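PDB 4PMH: pectinesterase from Sitophilus oryzae, which catalyses the hydrolysis of pectin methyl esters, releasing methanol, and probably serves the weevil in digesting plant cell walls. Local coordinates for residues A[243-248]-A[275-280]; A[19-24]-A[263-268]; A[39-44]-A[66-71]. One frame throughout, in Å; residues are numbered along the deposited sequence.

Contact 1. Residues A[243-248]-A[275-280]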
ATOM      1  N   VAL A 243     -13.364   3.623   0.727  1.00 14.29           N
ATOM      2  CA  VAL A 243     -13.925   2.306   0.504  1.00 15.35           C
ATOM      3  C   VAL A 243     -15.000   2.424  -0.559  1.00 16.90           C
ATOM      4  O   VAL A 243     -16.031   3.037  -0.334  1.00 16.34           O
ATOM      5  CB  VAL A 243     -14.553   1.729   1.765  1.00 15.24           C
ATOM      6  CG1 VAL A 243     -15.017   0.299   1.521  1.00 15.54           C
ATOM      7  CG2 VAL A 243     -13.548   1.765   2.904  1.00 15.37           C
ATOM      8  N   LYS A 244     -14.740   1.830  -1.709  1.00 18.07           N
ATOM      9  CA  LYS A 244     -15.635   1.923  -2.839  1.00 20.86           C
ATOM     10  C   LYS A 244     -16.753   0.919  -2.710  1.00 22.19           C
ATOM     11  O   LYS A 244     -16.591  -0.140  -2.120  1.00 21.43           O
ATOM     12  CB  LYS A 244     -14.878   1.656  -4.139  1.00 22.97           C
ATOM     13  CG  LYS A 244     -14.027   2.825  -4.619  1.00 25.38           C
ATOM     14  CD  LYS A 244     -13.686   2.717  -6.102  1.00 29.11           C
ATOM     15  CE  LYS A 244     -14.881   2.986  -7.008  1.00 29.43           C
ATOM     16  NZ  LYS A 244     -15.196   4.427  -7.227  1.00 30.73           N
ATOM     17  N   ALA A 245     -17.893   1.264  -3.297  1.00 26.06           N
ATOM     18  CA  ALA A 245     -19.073   0.407  -3.274  1.00 30.03           C
ATOM     19  C   ALA A 245     -19.461  -0.091  -4.677  1.00 32.84           C
ATOM     20  O   ALA A 245     -20.398  -0.891  -4.816  1.00 35.74           O
ATOM     21  CB  ALA A 245     -20.232   1.167  -2.635  1.00 30.36           C
ATOM     22  N   ASP A 246     -18.720   0.335  -5.700  1.00 36.16           N
ATOM     23  CA  ASP A 246     -19.102   0.098  -7.103  1.00 38.60           C
ATOM     24  C   ASP A 246     -18.800  -1.304  -7.602  1.00 42.74           C
ATOM     25  O   ASP A 246     -19.350  -1.734  -8.618  1.00 44.72           O
ATOM     26  CB  ASP A 246     -18.392   1.080  -8.036  1.00 39.15           C
ATOM     27  CG  ASP A 246     -16.948   0.698  -8.278  1.00 38.71           C
ATOM     28  OD1 ASP A 246     -16.303   0.220  -7.319  1.00 37.61           O
ATOM     29  OD2 ASP A 246     -16.461   0.846  -9.418  1.00 39.72           O
ATOM     30  N   ARG A 247     -17.871  -1.995  -6.958  1.00 43.01           N
ATOM     31  CA  ARG A 247     -17.658  -3.387  -7.296  1.00 43.84           C
ATOM     32  C   ARG A 247     -18.483  -4.241  -6.367  1.00 46.42           C
ATOM     33  O   ARG A 247     -18.980  -5.285  -6.754  1.00 47.66           O
ATOM     34  CB  ARG A 247     -16.185  -3.764  -7.193  1.00 41.35           C
ATOM     35  CG  ARG A 247     -15.875  -5.156  -7.725  1.00 39.52           C
ATOM     36  CD  ARG A 247     -14.388  -5.449  -7.686  1.00 39.02           C
ATOM     37  NE  ARG A 247     -13.930  -5.675  -6.321  1.00 36.89           N
ATOM     38  CZ  ARG A 247     -13.299  -6.761  -5.883  1.00 35.66           C
ATOM     39  NH1 ARG A 247     -13.008  -7.787  -6.694  1.00 34.00           N
ATOM     40  NH2 ARG A 247     -12.950  -6.821  -4.609  1.00 34.04           N
ATOM     41  N   ARG A 248     -18.625  -3.813  -5.125  1.00 50.20           N
ATOM     42  CA  ARG A 248     -19.255  -4.669  -4.135  1.00 52.24           C
ATOM     43  C   ARG A 248     -19.681  -3.885  -2.919  1.00 50.61           C
ATOM     44  O   ARG A 248     -19.064  -2.877  -2.569  1.00 49.69           O
ATOM     45  CB  ARG A 248     -18.297  -5.784  -3.747  1.00 54.95           C
ATOM     46  CG  ARG A 248     -16.833  -5.430  -3.985  1.00 56.66           C
ATOM     47  CD  ARG A 248     -15.929  -6.136  -3.013  1.00 56.99           C
ATOM     48  NE  ARG A 248     -16.322  -5.807  -1.654  1.00 57.85           N
ATOM     49  CZ  ARG A 248     -16.241  -6.633  -0.619  1.00 57.13           C
ATOM     50  NH1 ARG A 248     -15.772  -7.876  -0.746  1.00 56.04           N
ATOM     51  NH2 ARG A 248     -16.644  -6.209   0.560  1.00 54.09           N
ATOM     52  N   THR A 275     -12.910   6.771   4.897  1.00 15.16           N
ATOM     53  CA  THR A 275     -14.257   7.059   4.452  1.00 15.91           C
ATOM     54  C   THR A 275     -14.624   6.138   3.294  1.00 16.43           C
ATOM     55  O   THR A 275     -13.923   5.156   3.007  1.00 15.77           O
ATOM     56  CB  THR A 275     -14.355   8.552   4.060  1.00 16.07           C
ATOM     57  OG1 THR A 275     -15.721   8.911   3.865  1.00 16.66           O
ATOM     58  CG2 THR A 275     -13.557   8.855   2.806  1.00 16.07           C
ATOM     59  N   GLY A 276     -15.724   6.443   2.628  1.00 17.40           N
ATOM     60  CA  GLY A 276     -16.131   5.614   1.517  1.00 18.88           C
ATOM     61  C   GLY A 276     -17.465   6.040   0.977  1.00 20.28           C
ATOM     62  O   GLY A 276     -18.005   7.068   1.388  1.00 19.46           O
ATOM     63  N   ASP A 277     -17.984   5.218   0.063  1.00 21.31           N
ATOM     64  CA  ASP A 277     -19.278   5.444  -0.552  1.00 23.15           C
ATOM     65  C   ASP A 277     -20.380   5.350   0.484  1.00 23.42           C
ATOM     66  O   ASP A 277     -20.286   4.576   1.439  1.00 21.62           O
ATOM     67  CB  ASP A 277     -19.552   4.419  -1.671  1.00 23.73           C
ATOM     68  CG  ASP A 277     -18.804   4.725  -2.965  1.00 25.10           C
ATOM     69  OD1 ASP A 277     -18.551   5.921  -3.292  1.00 26.17           O
ATOM     70  OD2 ASP A 277     -18.466   3.742  -3.678  1.00 27.63           O
ATOM     71  N   SER A 278     -21.441   6.117   0.237  1.00 26.22           N
ATOM     72  CA  SER A 278     -22.577   6.295   1.150  1.00 28.47           C
ATOM     73  C   SER A 278     -23.240   4.994   1.509  1.00 27.74           C
ATOM     74  O   SER A 278     -23.768   4.844   2.600  1.00 26.99           O
ATOM     75  CB  SER A 278     -23.628   7.203   0.496  1.00 30.39           C
ATOM     76  OG  SER A 278     -22.992   8.237  -0.232  1.00 34.98           O
ATOM     77  N   ALA A 279     -23.227   4.055   0.573  1.00 27.75           N
ATOM     78  CA  ALA A 279     -23.784   2.739   0.821  1.00 28.70           C
ATOM     79  C   ALA A 279     -23.276   2.133   2.140  1.00 29.45           C
ATOM     80  O   ALA A 279     -24.078   1.593   2.911  1.00 30.44           O
ATOM     81  CB  ALA A 279     -23.491   1.821  -0.357  1.00 28.49           C
ATOM     82  N   TRP A 280     -21.966   2.248   2.398  1.00 29.00           N
ATOM     83  CA  TRP A 280     -21.341   1.728   3.636  1.00 29.41           C
ATOM     84  C   TRP A 280     -21.796   2.482   4.882  1.00 31.02           C
ATOM     85  O   TRP A 280     -21.818   1.909   5.973  1.00 29.84           O
ATOM     86  CB  TRP A 280     -19.806   1.828   3.586  1.00 29.12           C
ATOM     87  CG  TRP A 280     -19.201   1.084   2.477  1.00 27.07           C
ATOM     88  CD1 TRP A 280     -18.522   1.603   1.429  1.00 26.73           C
ATOM     89  CD2 TRP A 280     -19.238  -0.326   2.288  1.00 27.12           C
ATOM     90  NE1 TRP A 280     -18.115   0.598   0.588  1.00 26.34           N
ATOM     91  CE2 TRP A 280     -18.545  -0.601   1.092  1.00 27.48           C
ATOM     92  CE3 TRP A 280     -19.778  -1.390   3.023  1.00 26.90           C
ATOM     93  CZ2 TRP A 280     -18.389  -1.896   0.600  1.00 27.16           C
ATOM     94  CZ3 TRP A 280     -19.632  -2.679   2.532  1.00 27.37           C
ATOM     95  CH2 TRP A 280     -18.937  -2.924   1.341  1.00 27.89           C
TER
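Val-243 and Gly-276 pair in parallel at the ends of strands 240-243 and 273-276, where Val-243 N donates to Thr-275 O (2.8 Å) and Val-243 O accepts from Asp-277 N (3.0 Å). Beyond this pair the strands give way to loop and helix, and side chains take over. Asp-277 turns its carboxylate onto the backbone of 243-248: OD2 receives Ala-245 N at 2.6 Å on its anti side, 18° out of the carboxylate plane. Tyr-242 OH holds the other oxygen, OD1. Trp-280 comes back from helix 278-283 and lies across Val-243, whose CG1 sits over one face of the indole, towards its rim, 3.2 Å from NE1. That methyl reaches the ring because it stands anti to the backbone N (chi1 -175°). At the indole edge NE1 donates to Lys-244 O over 3.2 Å; the oxygen lies in the ring plane, but the N-H meets the carbonyl from above, off its lone pairs. Arg-248 O lies 3.4 Å from CZ2 of Trp-280, obliquely to the ring. Asp-277 and Trp-280 thus extend the hydrogen bonding between two neighbouring beta-helix strands past their last pair, in a loop that brings Arg-248 near Gln-199, the probable transition-state stabiliser.

Contact 2. Residues A[19-24]-A[263-268]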
ATOM      1  N   ASN A  19       2.750   7.467  23.086  1.00 21.57           N
ATOM      2  CA  ASN A  19       4.058   8.119  22.901  1.00 24.23           C
ATOM      3  C   ASN A  19       5.105   7.221  22.210  1.00 24.32           C
ATOM      4  O   ASN A  19       6.116   7.722  21.704  1.00 26.18           O
ATOM      5  CB  ASN A  19       4.630   8.635  24.243  1.00 24.93           C
ATOM      6  CG  ASN A  19       3.761   9.690  24.899  1.00 26.54           C
ATOM      7  OD1 ASN A  19       3.355   9.548  26.063  1.00 28.86           O
ATOM      8  ND2 ASN A  19       3.474  10.759  24.170  1.00 27.81           N
ATOM      9  N   TYR A  20       4.875   5.909  22.181  1.00 24.00           N
ATOM     10  CA  TYR A  20       5.796   5.006  21.492  1.00 24.89           C
ATOM     11  C   TYR A  20       5.497   4.922  19.995  1.00 22.76           C
ATOM     12  O   TYR A  20       6.244   4.269  19.268  1.00 20.89           O
ATOM     13  CB  TYR A  20       5.770   3.590  22.083  1.00 27.18           C
ATOM     14  CG  TYR A  20       5.824   3.553  23.594  1.00 29.58           C
ATOM     15  CD1 TYR A  20       6.653   4.430  24.315  1.00 30.96           C
ATOM     16  CD2 TYR A  20       5.040   2.646  24.309  1.00 31.10           C
ATOM     17  CE1 TYR A  20       6.687   4.405  25.703  1.00 32.69           C
ATOM     18  CE2 TYR A  20       5.072   2.610  25.692  1.00 32.27           C
ATOM     19  CZ  TYR A  20       5.898   3.481  26.388  1.00 33.83           C
ATOM     20  OH  TYR A  20       5.911   3.431  27.773  1.00 35.02           O
ATOM     21  N   PHE A  21       4.417   5.562  19.543  1.00 20.57           N
ATOM     22  CA  PHE A  21       3.971   5.429  18.152  1.00 20.19           C
ATOM     23  C   PHE A  21       3.715   6.771  17.538  1.00 19.15           C
ATOM     24  O   PHE A  21       2.642   7.352  17.685  1.00 18.65           O
ATOM     25  CB  PHE A  21       2.716   4.575  18.104  1.00 21.17           C
ATOM     26  CG  PHE A  21       2.907   3.237  18.710  1.00 21.54           C
ATOM     27  CD1 PHE A  21       3.599   2.250  18.029  1.00 23.00           C
ATOM     28  CD2 PHE A  21       2.441   2.976  19.991  1.00 23.07           C
ATOM     29  CE1 PHE A  21       3.775   1.001  18.590  1.00 23.69           C
ATOM     30  CE2 PHE A  21       2.626   1.736  20.567  1.00 22.61           C
ATOM     31  CZ  PHE A  21       3.294   0.747  19.869  1.00 23.22           C
ATOM     32  N   THR A  22       4.721   7.255  16.827  1.00 18.60           N
ATOM     33  CA  THR A  22       4.724   8.576  16.251  1.00 18.74           C
ATOM     34  C   THR A  22       5.442   8.453  14.902  1.00 19.03           C
ATOM     35  O   THR A  22       6.101   7.438  14.638  1.00 18.29           O
ATOM     36  CB  THR A  22       5.508   9.564  17.145  1.00 19.02           C
ATOM     37  OG1 THR A  22       6.901   9.232  17.100  1.00 19.81           O
ATOM     38  CG2 THR A  22       5.030   9.497  18.579  1.00 19.26           C
ATOM     39  N   THR A  23       5.364   9.482  14.065  1.00 19.87           N
ATOM     40  CA  THR A  23       6.082   9.450  12.790  1.00 20.46           C
ATOM     41  C   THR A  23       7.565   9.190  13.022  1.00 20.54           C
ATOM     42  O   THR A  23       8.177   8.394  12.313  1.00 20.56           O
ATOM     43  CB  THR A  23       5.938  10.756  11.966  1.00 22.07           C
ATOM     44  OG1 THR A  23       6.533  11.842  12.701  1.00 23.36           O
ATOM     45  CG2 THR A  23       4.476  11.066  11.644  1.00 21.66           C
ATOM     46  N   ALA A  24       8.133   9.857  14.024  1.00 19.54           N
ATOM     47  CA  ALA A  24       9.554   9.726  14.326  1.00 20.07           C
ATOM     48  C   ALA A  24       9.930   8.299  14.723  1.00 19.28           C
ATOM     49  O   ALA A  24      10.998   7.790  14.436  1.00 19.54           O
ATOM     50  CB  ALA A  24       9.930  10.693  15.442  1.00 19.55           C
ATOM     51  N   LYS A 263       8.814  -7.453  14.159  1.00 20.60           N
ATOM     52  CA  LYS A 263       8.811  -6.061  13.714  1.00 20.58           C
ATOM     53  C   LYS A 263       7.815  -5.273  14.564  1.00 19.84           C
ATOM     54  O   LYS A 263       6.627  -5.582  14.588  1.00 18.23           O
ATOM     55  CB  LYS A 263       8.452  -5.981  12.213  1.00 21.11           C
ATOM     56  CG  LYS A 263       8.831  -4.668  11.540  1.00 21.78           C
ATOM     57  CD  LYS A 263       8.402  -4.588  10.068  1.00 21.38           C
ATOM     58  CE  LYS A 263       9.372  -5.247   9.115  1.00 21.77           C
ATOM     59  NZ  LYS A 263       9.221  -4.777   7.708  1.00 21.50           N
ATOM     60  N   MET A 264       8.319  -4.246  15.244  1.00 19.81           N
ATOM     61  CA  MET A 264       7.516  -3.364  16.073  1.00 20.37           C
ATOM     62  C   MET A 264       6.599  -2.454  15.252  1.00 18.39           C
ATOM     63  O   MET A 264       5.465  -2.171  15.641  1.00 16.97           O
ATOM     64  CB  MET A 264       8.448  -2.458  16.900  1.00 25.17           C
ATOM     65  CG  MET A 264       8.392  -2.624  18.407  1.00 30.88           C
ATOM     66  SD  MET A 264       8.886  -1.077  19.214  1.00 36.84           S
ATOM     67  CE  MET A 264       7.423  -0.661  20.156  1.00 35.89           C
ATOM     68  N   TYR A 265       7.146  -1.943  14.159  1.00 17.08           N
ATOM     69  CA  TYR A 265       6.508  -0.913  13.356  1.00 16.28           C
ATOM     70  C   TYR A 265       5.968  -1.458  12.042  1.00 14.64           C
ATOM     71  O   TYR A 265       6.723  -1.666  11.091  1.00 14.70           O
ATOM     72  CB  TYR A 265       7.511   0.223  13.094  1.00 17.40           C
ATOM     73  CG  TYR A 265       8.038   0.801  14.391  1.00 18.16           C
ATOM     74  CD1 TYR A 265       7.207   1.524  15.215  1.00 18.51           C
ATOM     75  CD2 TYR A 265       9.337   0.561  14.813  1.00 18.98           C
ATOM     76  CE1 TYR A 265       7.664   2.042  16.426  1.00 20.17           C
ATOM     77  CE2 TYR A 265       9.802   1.067  16.017  1.00 20.07           C
ATOM     78  CZ  TYR A 265       8.961   1.801  16.818  1.00 20.22           C
ATOM     79  OH  TYR A 265       9.402   2.303  18.022  1.00 22.66           O
ATOM     80  N   GLY A 266       4.649  -1.655  11.997  1.00 13.80           N
ATOM     81  CA  GLY A 266       3.960  -2.000  10.761  1.00 13.21           C
ATOM     82  C   GLY A 266       3.398  -0.745  10.135  1.00 13.00           C
ATOM     83  O   GLY A 266       4.149   0.125   9.682  1.00 13.36           O
ATOM     84  N   TYR A 267       2.078  -0.627  10.135  1.00 13.07           N
ATOM     85  CA  TYR A 267       1.401   0.493   9.481  1.00 12.61           C
ATOM     86  C   TYR A 267       0.997   1.562  10.515  1.00 12.70           C
ATOM     87  O   TYR A 267       0.488   1.248  11.576  1.00 12.58           O
ATOM     88  CB  TYR A 267       0.193  -0.025   8.695  1.00 12.57           C
ATOM     89  CG  TYR A 267       0.499  -0.862   7.468  1.00 12.57           C
ATOM     90  CD1 TYR A 267       1.761  -0.867   6.873  1.00 12.40           C
ATOM     91  CD2 TYR A 267      -0.511  -1.634   6.863  1.00 12.64           C
ATOM     92  CE1 TYR A 267       2.016  -1.604   5.715  1.00 12.65           C
ATOM     93  CE2 TYR A 267      -0.262  -2.362   5.717  1.00 12.78           C
ATOM     94  CZ  TYR A 267       1.008  -2.359   5.156  1.00 12.73           C
ATOM     95  OH  TYR A 267       1.242  -3.070   4.013  1.00 12.78           O
ATOM     96  N   PHE A 268       1.279   2.822  10.205  1.00 12.66           N
ATOM     97  CA  PHE A 268       0.904   3.957  11.040  1.00 12.57           C
ATOM     98  C   PHE A 268       0.079   4.935  10.212  1.00 12.29           C
ATOM     99  O   PHE A 268       0.577   5.529   9.228  1.00 12.59           O
ATOM    100  CB  PHE A 268       2.157   4.647  11.563  1.00 12.49           C
ATOM    101  CG  PHE A 268       1.895   5.726  12.566  1.00 12.39           C
ATOM    102  CD1 PHE A 268       1.212   5.477  13.735  1.00 12.71           C
ATOM    103  CD2 PHE A 268       2.379   6.989  12.347  1.00 12.89           C
ATOM    104  CE1 PHE A 268       0.999   6.487  14.665  1.00 12.84           C
ATOM    105  CE2 PHE A 268       2.188   8.003  13.271  1.00 13.21           C
ATOM    106  CZ  PHE A 268       1.497   7.757  14.423  1.00 12.69           C
TER
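Phe-268 reaches from strand 267-270 to the backbone of residues 21-23. Its CG stands anti to the backbone N (chi1 -173°), which carries the far end of the ring up to the chain: CZ is 3.5 Å from Phe-21 O, and CE2 is 3.6 Å from Thr-23 N. All these approaches are oblique, neither squarely over the ring nor at its edge. Beside them CG2 of Thr-23 reaches CE2 of Phe-268 at 4.2 Å, and CB of Phe-21 lies near CE1, the other meta carbon of the Phe-268 ring. Tyr-265 behaves differently. It offers its edge to the other segment, with Tyr-20 O lying in the ring plane 3.9 Å from CE1. The Phe-21 ring meets Tyr-265 CE1 through CD1 and the methyl CE of Met-264 through CE1, at 4.4 and 4.3 Å respectively, both at a slant. No hydrogen bond crosses between the two segments, although Phe-21 O is held by Lys-315 NZ from strand 311-315. Tyr-26 adds a ring stacked on Phe-268 and edge-to-face with Tyr-265. Thr-22 is the N-cap of helix 23-27, its OG1 accepting from Thr-25 N. Thus an N-terminal arm and its short helix are packed by aromatic side chains against one face of the long parallel sheet, where Phe-268 and Ile-313 lie, part of the right-handed parallel beta-helix of pectinesterases.

Contact 3. Residues A[39-44]-A[66-71]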
ATOM      1  N   LYS A  39      12.899  20.274 -11.214  1.00 31.83           N
ATOM      2  CA  LYS A  39      13.576  20.103 -12.496  1.00 31.76           C
ATOM      3  C   LYS A  39      13.100  18.833 -13.191  1.00 27.48           C
ATOM      4  O   LYS A  39      12.339  18.041 -12.623  1.00 25.19           O
ATOM      5  CB  LYS A  39      15.104  20.087 -12.310  1.00 34.85           C
ATOM      6  CG  LYS A  39      15.605  19.275 -11.124  1.00 37.51           C
ATOM      7  CD  LYS A  39      17.126  19.268 -11.033  1.00 39.98           C
ATOM      8  CE  LYS A  39      17.594  19.468  -9.596  1.00 42.20           C
ATOM      9  NZ  LYS A  39      17.506  20.906  -9.186  1.00 43.06           N
ATOM     10  N   ALA A  40      13.523  18.662 -14.432  1.00 24.71           N
ATOM     11  CA  ALA A  40      13.162  17.482 -15.203  1.00 23.54           C
ATOM     12  C   ALA A  40      14.375  17.042 -15.998  1.00 21.71           C
ATOM     13  O   ALA A  40      14.761  17.705 -16.947  1.00 21.93           O
ATOM     14  CB  ALA A  40      11.991  17.781 -16.117  1.00 23.66           C
ATOM     15  N   ASP A  41      14.991  15.948 -15.565  1.00 19.00           N
ATOM     16  CA  ASP A  41      16.140  15.359 -16.241  1.00 17.68           C
ATOM     17  C   ASP A  41      15.687  14.518 -17.434  1.00 16.73           C
ATOM     18  O   ASP A  41      16.338  14.509 -18.464  1.00 16.83           O
ATOM     19  CB  ASP A  41      16.938  14.483 -15.257  1.00 17.15           C
ATOM     20  CG  ASP A  41      17.571  15.297 -14.133  1.00 17.35           C
ATOM     21  OD1 ASP A  41      18.416  16.159 -14.421  1.00 17.85           O
ATOM     22  OD2 ASP A  41      17.229  15.077 -12.958  1.00 17.80           O
ATOM     23  N   TYR A  42      14.586  13.796 -17.260  1.00 15.51           N
ATOM     24  CA  TYR A  42      13.954  12.997 -18.310  1.00 15.07           C
ATOM     25  C   TYR A  42      12.472  13.290 -18.317  1.00 14.17           C
ATOM     26  O   TYR A  42      11.837  13.269 -17.258  1.00 14.76           O
ATOM     27  CB  TYR A  42      14.180  11.525 -18.015  1.00 15.06           C
ATOM     28  CG  TYR A  42      15.625  11.251 -17.698  1.00 15.40           C
ATOM     29  CD1 TYR A  42      16.551  11.055 -18.717  1.00 15.27           C
ATOM     30  CD2 TYR A  42      16.077  11.218 -16.386  1.00 15.27           C
ATOM     31  CE1 TYR A  42      17.886  10.823 -18.436  1.00 15.55           C
ATOM     32  CE2 TYR A  42      17.398  10.991 -16.109  1.00 16.24           C
ATOM     33  CZ  TYR A  42      18.301  10.791 -17.134  1.00 15.92           C
ATOM     34  OH  TYR A  42      19.622  10.554 -16.863  1.00 17.28           O
ATOM     35  N   THR A  43      11.907  13.564 -19.491  1.00 13.45           N
ATOM     36  CA  THR A  43      10.498  13.953 -19.610  1.00 12.68           C
ATOM     37  C   THR A  43       9.763  13.041 -20.582  1.00 13.00           C
ATOM     38  O   THR A  43      10.148  12.931 -21.746  1.00 12.84           O
ATOM     39  CB  THR A  43      10.383  15.404 -20.066  1.00 12.84           C
ATOM     40  OG1 THR A  43      10.994  16.253 -19.077  1.00 13.84           O
ATOM     41  CG2 THR A  43       8.913  15.802 -20.208  1.00 12.83           C
ATOM     42  N   VAL A  44       8.732  12.366 -20.091  1.00 13.41           N
ATOM     43  CA  VAL A  44       7.890  11.541 -20.922  1.00 14.29           C
ATOM     44  C   VAL A  44       6.948  12.514 -21.627  1.00 14.89           C
ATOM     45  O   VAL A  44       6.123  13.178 -20.977  1.00 15.63           O
ATOM     46  CB  VAL A  44       7.079  10.524 -20.098  1.00 14.53           C
ATOM     47  CG1 VAL A  44       6.248   9.635 -21.009  1.00 14.84           C
ATOM     48  CG2 VAL A  44       7.999   9.668 -19.235  1.00 14.51           C
ATOM     49  N   ARG A  66      20.141  12.401  -7.379  1.00 16.33           N
ATOM     50  CA  ARG A  66      18.722  12.138  -7.583  1.00 15.01           C
ATOM     51  C   ARG A  66      18.323  12.662  -8.959  1.00 14.57           C
ATOM     52  O   ARG A  66      18.641  13.796  -9.324  1.00 13.57           O
ATOM     53  CB  ARG A  66      17.887  12.801  -6.469  1.00 14.58           C
ATOM     54  CG  ARG A  66      16.368  12.691  -6.641  1.00 14.17           C
ATOM     55  CD  ARG A  66      15.598  13.088  -5.390  1.00 13.67           C
ATOM     56  NE  ARG A  66      15.780  12.137  -4.299  1.00 13.10           N
ATOM     57  CZ  ARG A  66      15.204  10.935  -4.237  1.00 13.12           C
ATOM     58  NH1 ARG A  66      14.390  10.494  -5.218  1.00 13.01           N
ATOM     59  NH2 ARG A  66      15.467  10.136  -3.212  1.00 12.37           N
ATOM     60  N   LYS A  67      17.667  11.806  -9.730  1.00 15.09           N
ATOM     61  CA  LYS A  67      17.204  12.146 -11.071  1.00 16.06           C
ATOM     62  C   LYS A  67      15.684  12.294 -11.079  1.00 15.83           C
ATOM     63  O   LYS A  67      14.967  11.552 -10.385  1.00 15.77           O
ATOM     64  CB  LYS A  67      17.621  11.064 -12.072  1.00 17.68           C
ATOM     65  CG  LYS A  67      19.118  10.958 -12.302  1.00 19.29           C
ATOM     66  CD  LYS A  67      19.609  12.162 -13.092  1.00 22.55           C
ATOM     67  CE  LYS A  67      21.113  12.311 -13.000  1.00 24.96           C
ATOM     68  NZ  LYS A  67      21.503  13.546 -13.715  1.00 27.99           N
ATOM     69  N   TYR A  68      15.210  13.256 -11.875  1.00 15.11           N
ATOM     70  CA  TYR A  68      13.818  13.662 -11.899  1.00 14.36           C
ATOM     71  C   TYR A  68      13.188  13.316 -13.243  1.00 13.53           C
ATOM     72  O   TYR A  68      13.611  13.810 -14.294  1.00 12.85           O
ATOM     73  CB  TYR A  68      13.703  15.155 -11.629  1.00 14.64           C
ATOM     74  CG  TYR A  68      14.078  15.501 -10.205  1.00 15.03           C
ATOM     75  CD1 TYR A  68      15.406  15.736  -9.844  1.00 15.38           C
ATOM     76  CD2 TYR A  68      13.110  15.569  -9.209  1.00 15.06           C
ATOM     77  CE1 TYR A  68      15.744  16.040  -8.528  1.00 15.40           C
ATOM     78  CE2 TYR A  68      13.439  15.871  -7.896  1.00 15.02           C
ATOM     79  CZ  TYR A  68      14.757  16.109  -7.563  1.00 15.49           C
ATOM     80  OH  TYR A  68      15.083  16.410  -6.252  1.00 15.80           O
ATOM     81  N   ILE A  69      12.195  12.445 -13.170  1.00 12.75           N
ATOM     82  CA  ILE A  69      11.469  12.009 -14.332  1.00 13.59           C
ATOM     83  C   ILE A  69      10.099  12.650 -14.277  1.00 14.20           C
ATOM     84  O   ILE A  69       9.288  12.303 -13.412  1.00 14.07           O
ATOM     85  CB  ILE A  69      11.298  10.480 -14.366  1.00 13.97           C
ATOM     86  CG1 ILE A  69      12.659   9.832 -14.588  1.00 14.32           C
ATOM     87  CG2 ILE A  69      10.316  10.079 -15.468  1.00 14.03           C
ATOM     88  CD1 ILE A  69      12.770   8.400 -14.147  1.00 15.02           C
ATOM     89  N   LYS A  70       9.846  13.573 -15.206  1.00 13.88           N
ATOM     90  CA  LYS A  70       8.556  14.218 -15.323  1.00 15.10           C
ATOM     91  C   LYS A  70       7.675  13.494 -16.327  1.00 14.60           C
ATOM     92  O   LYS A  70       8.101  13.237 -17.454  1.00 13.70           O
ATOM     93  CB  LYS A  70       8.737  15.651 -15.764  1.00 16.59           C
ATOM     94  CG  LYS A  70       7.430  16.389 -15.883  1.00 18.77           C
ATOM     95  CD  LYS A  70       7.666  17.885 -16.044  1.00 21.14           C
ATOM     96  CE  LYS A  70       8.174  18.225 -17.423  1.00 24.07           C
ATOM     97  NZ  LYS A  70       8.022  19.689 -17.682  1.00 26.84           N
ATOM     98  N   ILE A  71       6.450  13.173 -15.923  1.00 13.64           N
ATOM     99  CA  ILE A  71       5.485  12.566 -16.839  1.00 13.55           C
ATOM    100  C   ILE A  71       4.432  13.592 -17.227  1.00 14.03           C
ATOM    101  O   ILE A  71       3.573  13.966 -16.416  1.00 14.38           O
ATOM    102  CB  ILE A  71       4.777  11.339 -16.212  1.00 12.65           C
ATOM    103  CG1 ILE A  71       5.814  10.344 -15.652  1.00 12.60           C
ATOM    104  CG2 ILE A  71       3.837  10.692 -17.236  1.00 13.04           C
ATOM    105  CD1 ILE A  71       5.244   9.074 -15.030  1.00 12.28           C
TER
HETATM  106  O   HOH W   1      18.940  15.948 -11.276  1.00 22.85           O
HETATM  107  O   HOH W   2      20.060  14.029 -16.110  1.00 35.57           O
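Two hydrogen bonds join Asp-41 to Tyr-68, and a third, from Tyr-42 N, ends on the same Tyr-68 O. That carbonyl oxygen accepts from Asp-41 N (2.8 Å), which lies in the carbonyl plane, and from Tyr-42 N (3.1 Å), which is tilted 17° from it. In return Tyr-68 N donates to OD2 of Asp-41 at 2.9 Å, and the oxygen takes it on its anti lone pair. The carboxylate can reach back this way because CG lies beside its own backbone N (chi1 -66°). OD2 also takes a short bond from water 1, which donates in turn to Arg-66 O, while water 2 accepts from Lys-67 NZ at 2.8 Å and gives a weak bond to OD1 of Asp-41. With an alanine here, Tyr-68 N would probably be left without its carboxylate acceptor, and the Lys-67 ammonium without the carboxylate that water 2 links to it. Farther on, regular parallel pairing takes over: Lys-70 N to Tyr-42 O (2.9 Å), then Val-44 N to Lys-70 O (2.8 Å).

The side chains then part to two faces. On one, Thr-43 and Lys-70 run side by side, CG2 of Thr-43 lying 3.8 Å from CE of Lys-70, and CB of Ala-40 touches CB of the same lysine. On the other, the Tyr-42 ring crosses CD of Lys-67 and CG1 of Ile-69, and CG2 of Val-44 packs on Ile-69 and Ile-71; helix 51-61 covers this face through Ala-54, Ala-58 and Ile-51. Ahead of strand 42-44 the aliphatic part of Lys-39 meets the Tyr-68 ring obliquely, CG 3.8 Å from CD1. Strand 42-44, helix 51-61 and strand 67-71 together form a beta-alpha-beta unit, with strand 42-44 as an outermost strand of the long parallel sheet, at the N-terminal end of the beta-helix.

Contact 1 is the one near the catalytic machinery: the side chain of Arg-248 lies about 6 Å from that of Gln-199, the probable transition-state stabiliser, and about 8 Å from that of Arg-290, a probable substrate-binding residue. Contacts 2 and 3 lie away from these sites. Both reach the same ten-stranded parallel sheet, contact 3 at one outermost strand, 42-44, and contact 2 well along it, with centres about 33 Å apart. Strands 267-270 and 273-276 follow each other in the chain and so tie contact 2 to contact 1, whose centres are about 29 Å apart. Contacts 1 and 3 are farthest separated, at about 36 Å between centres.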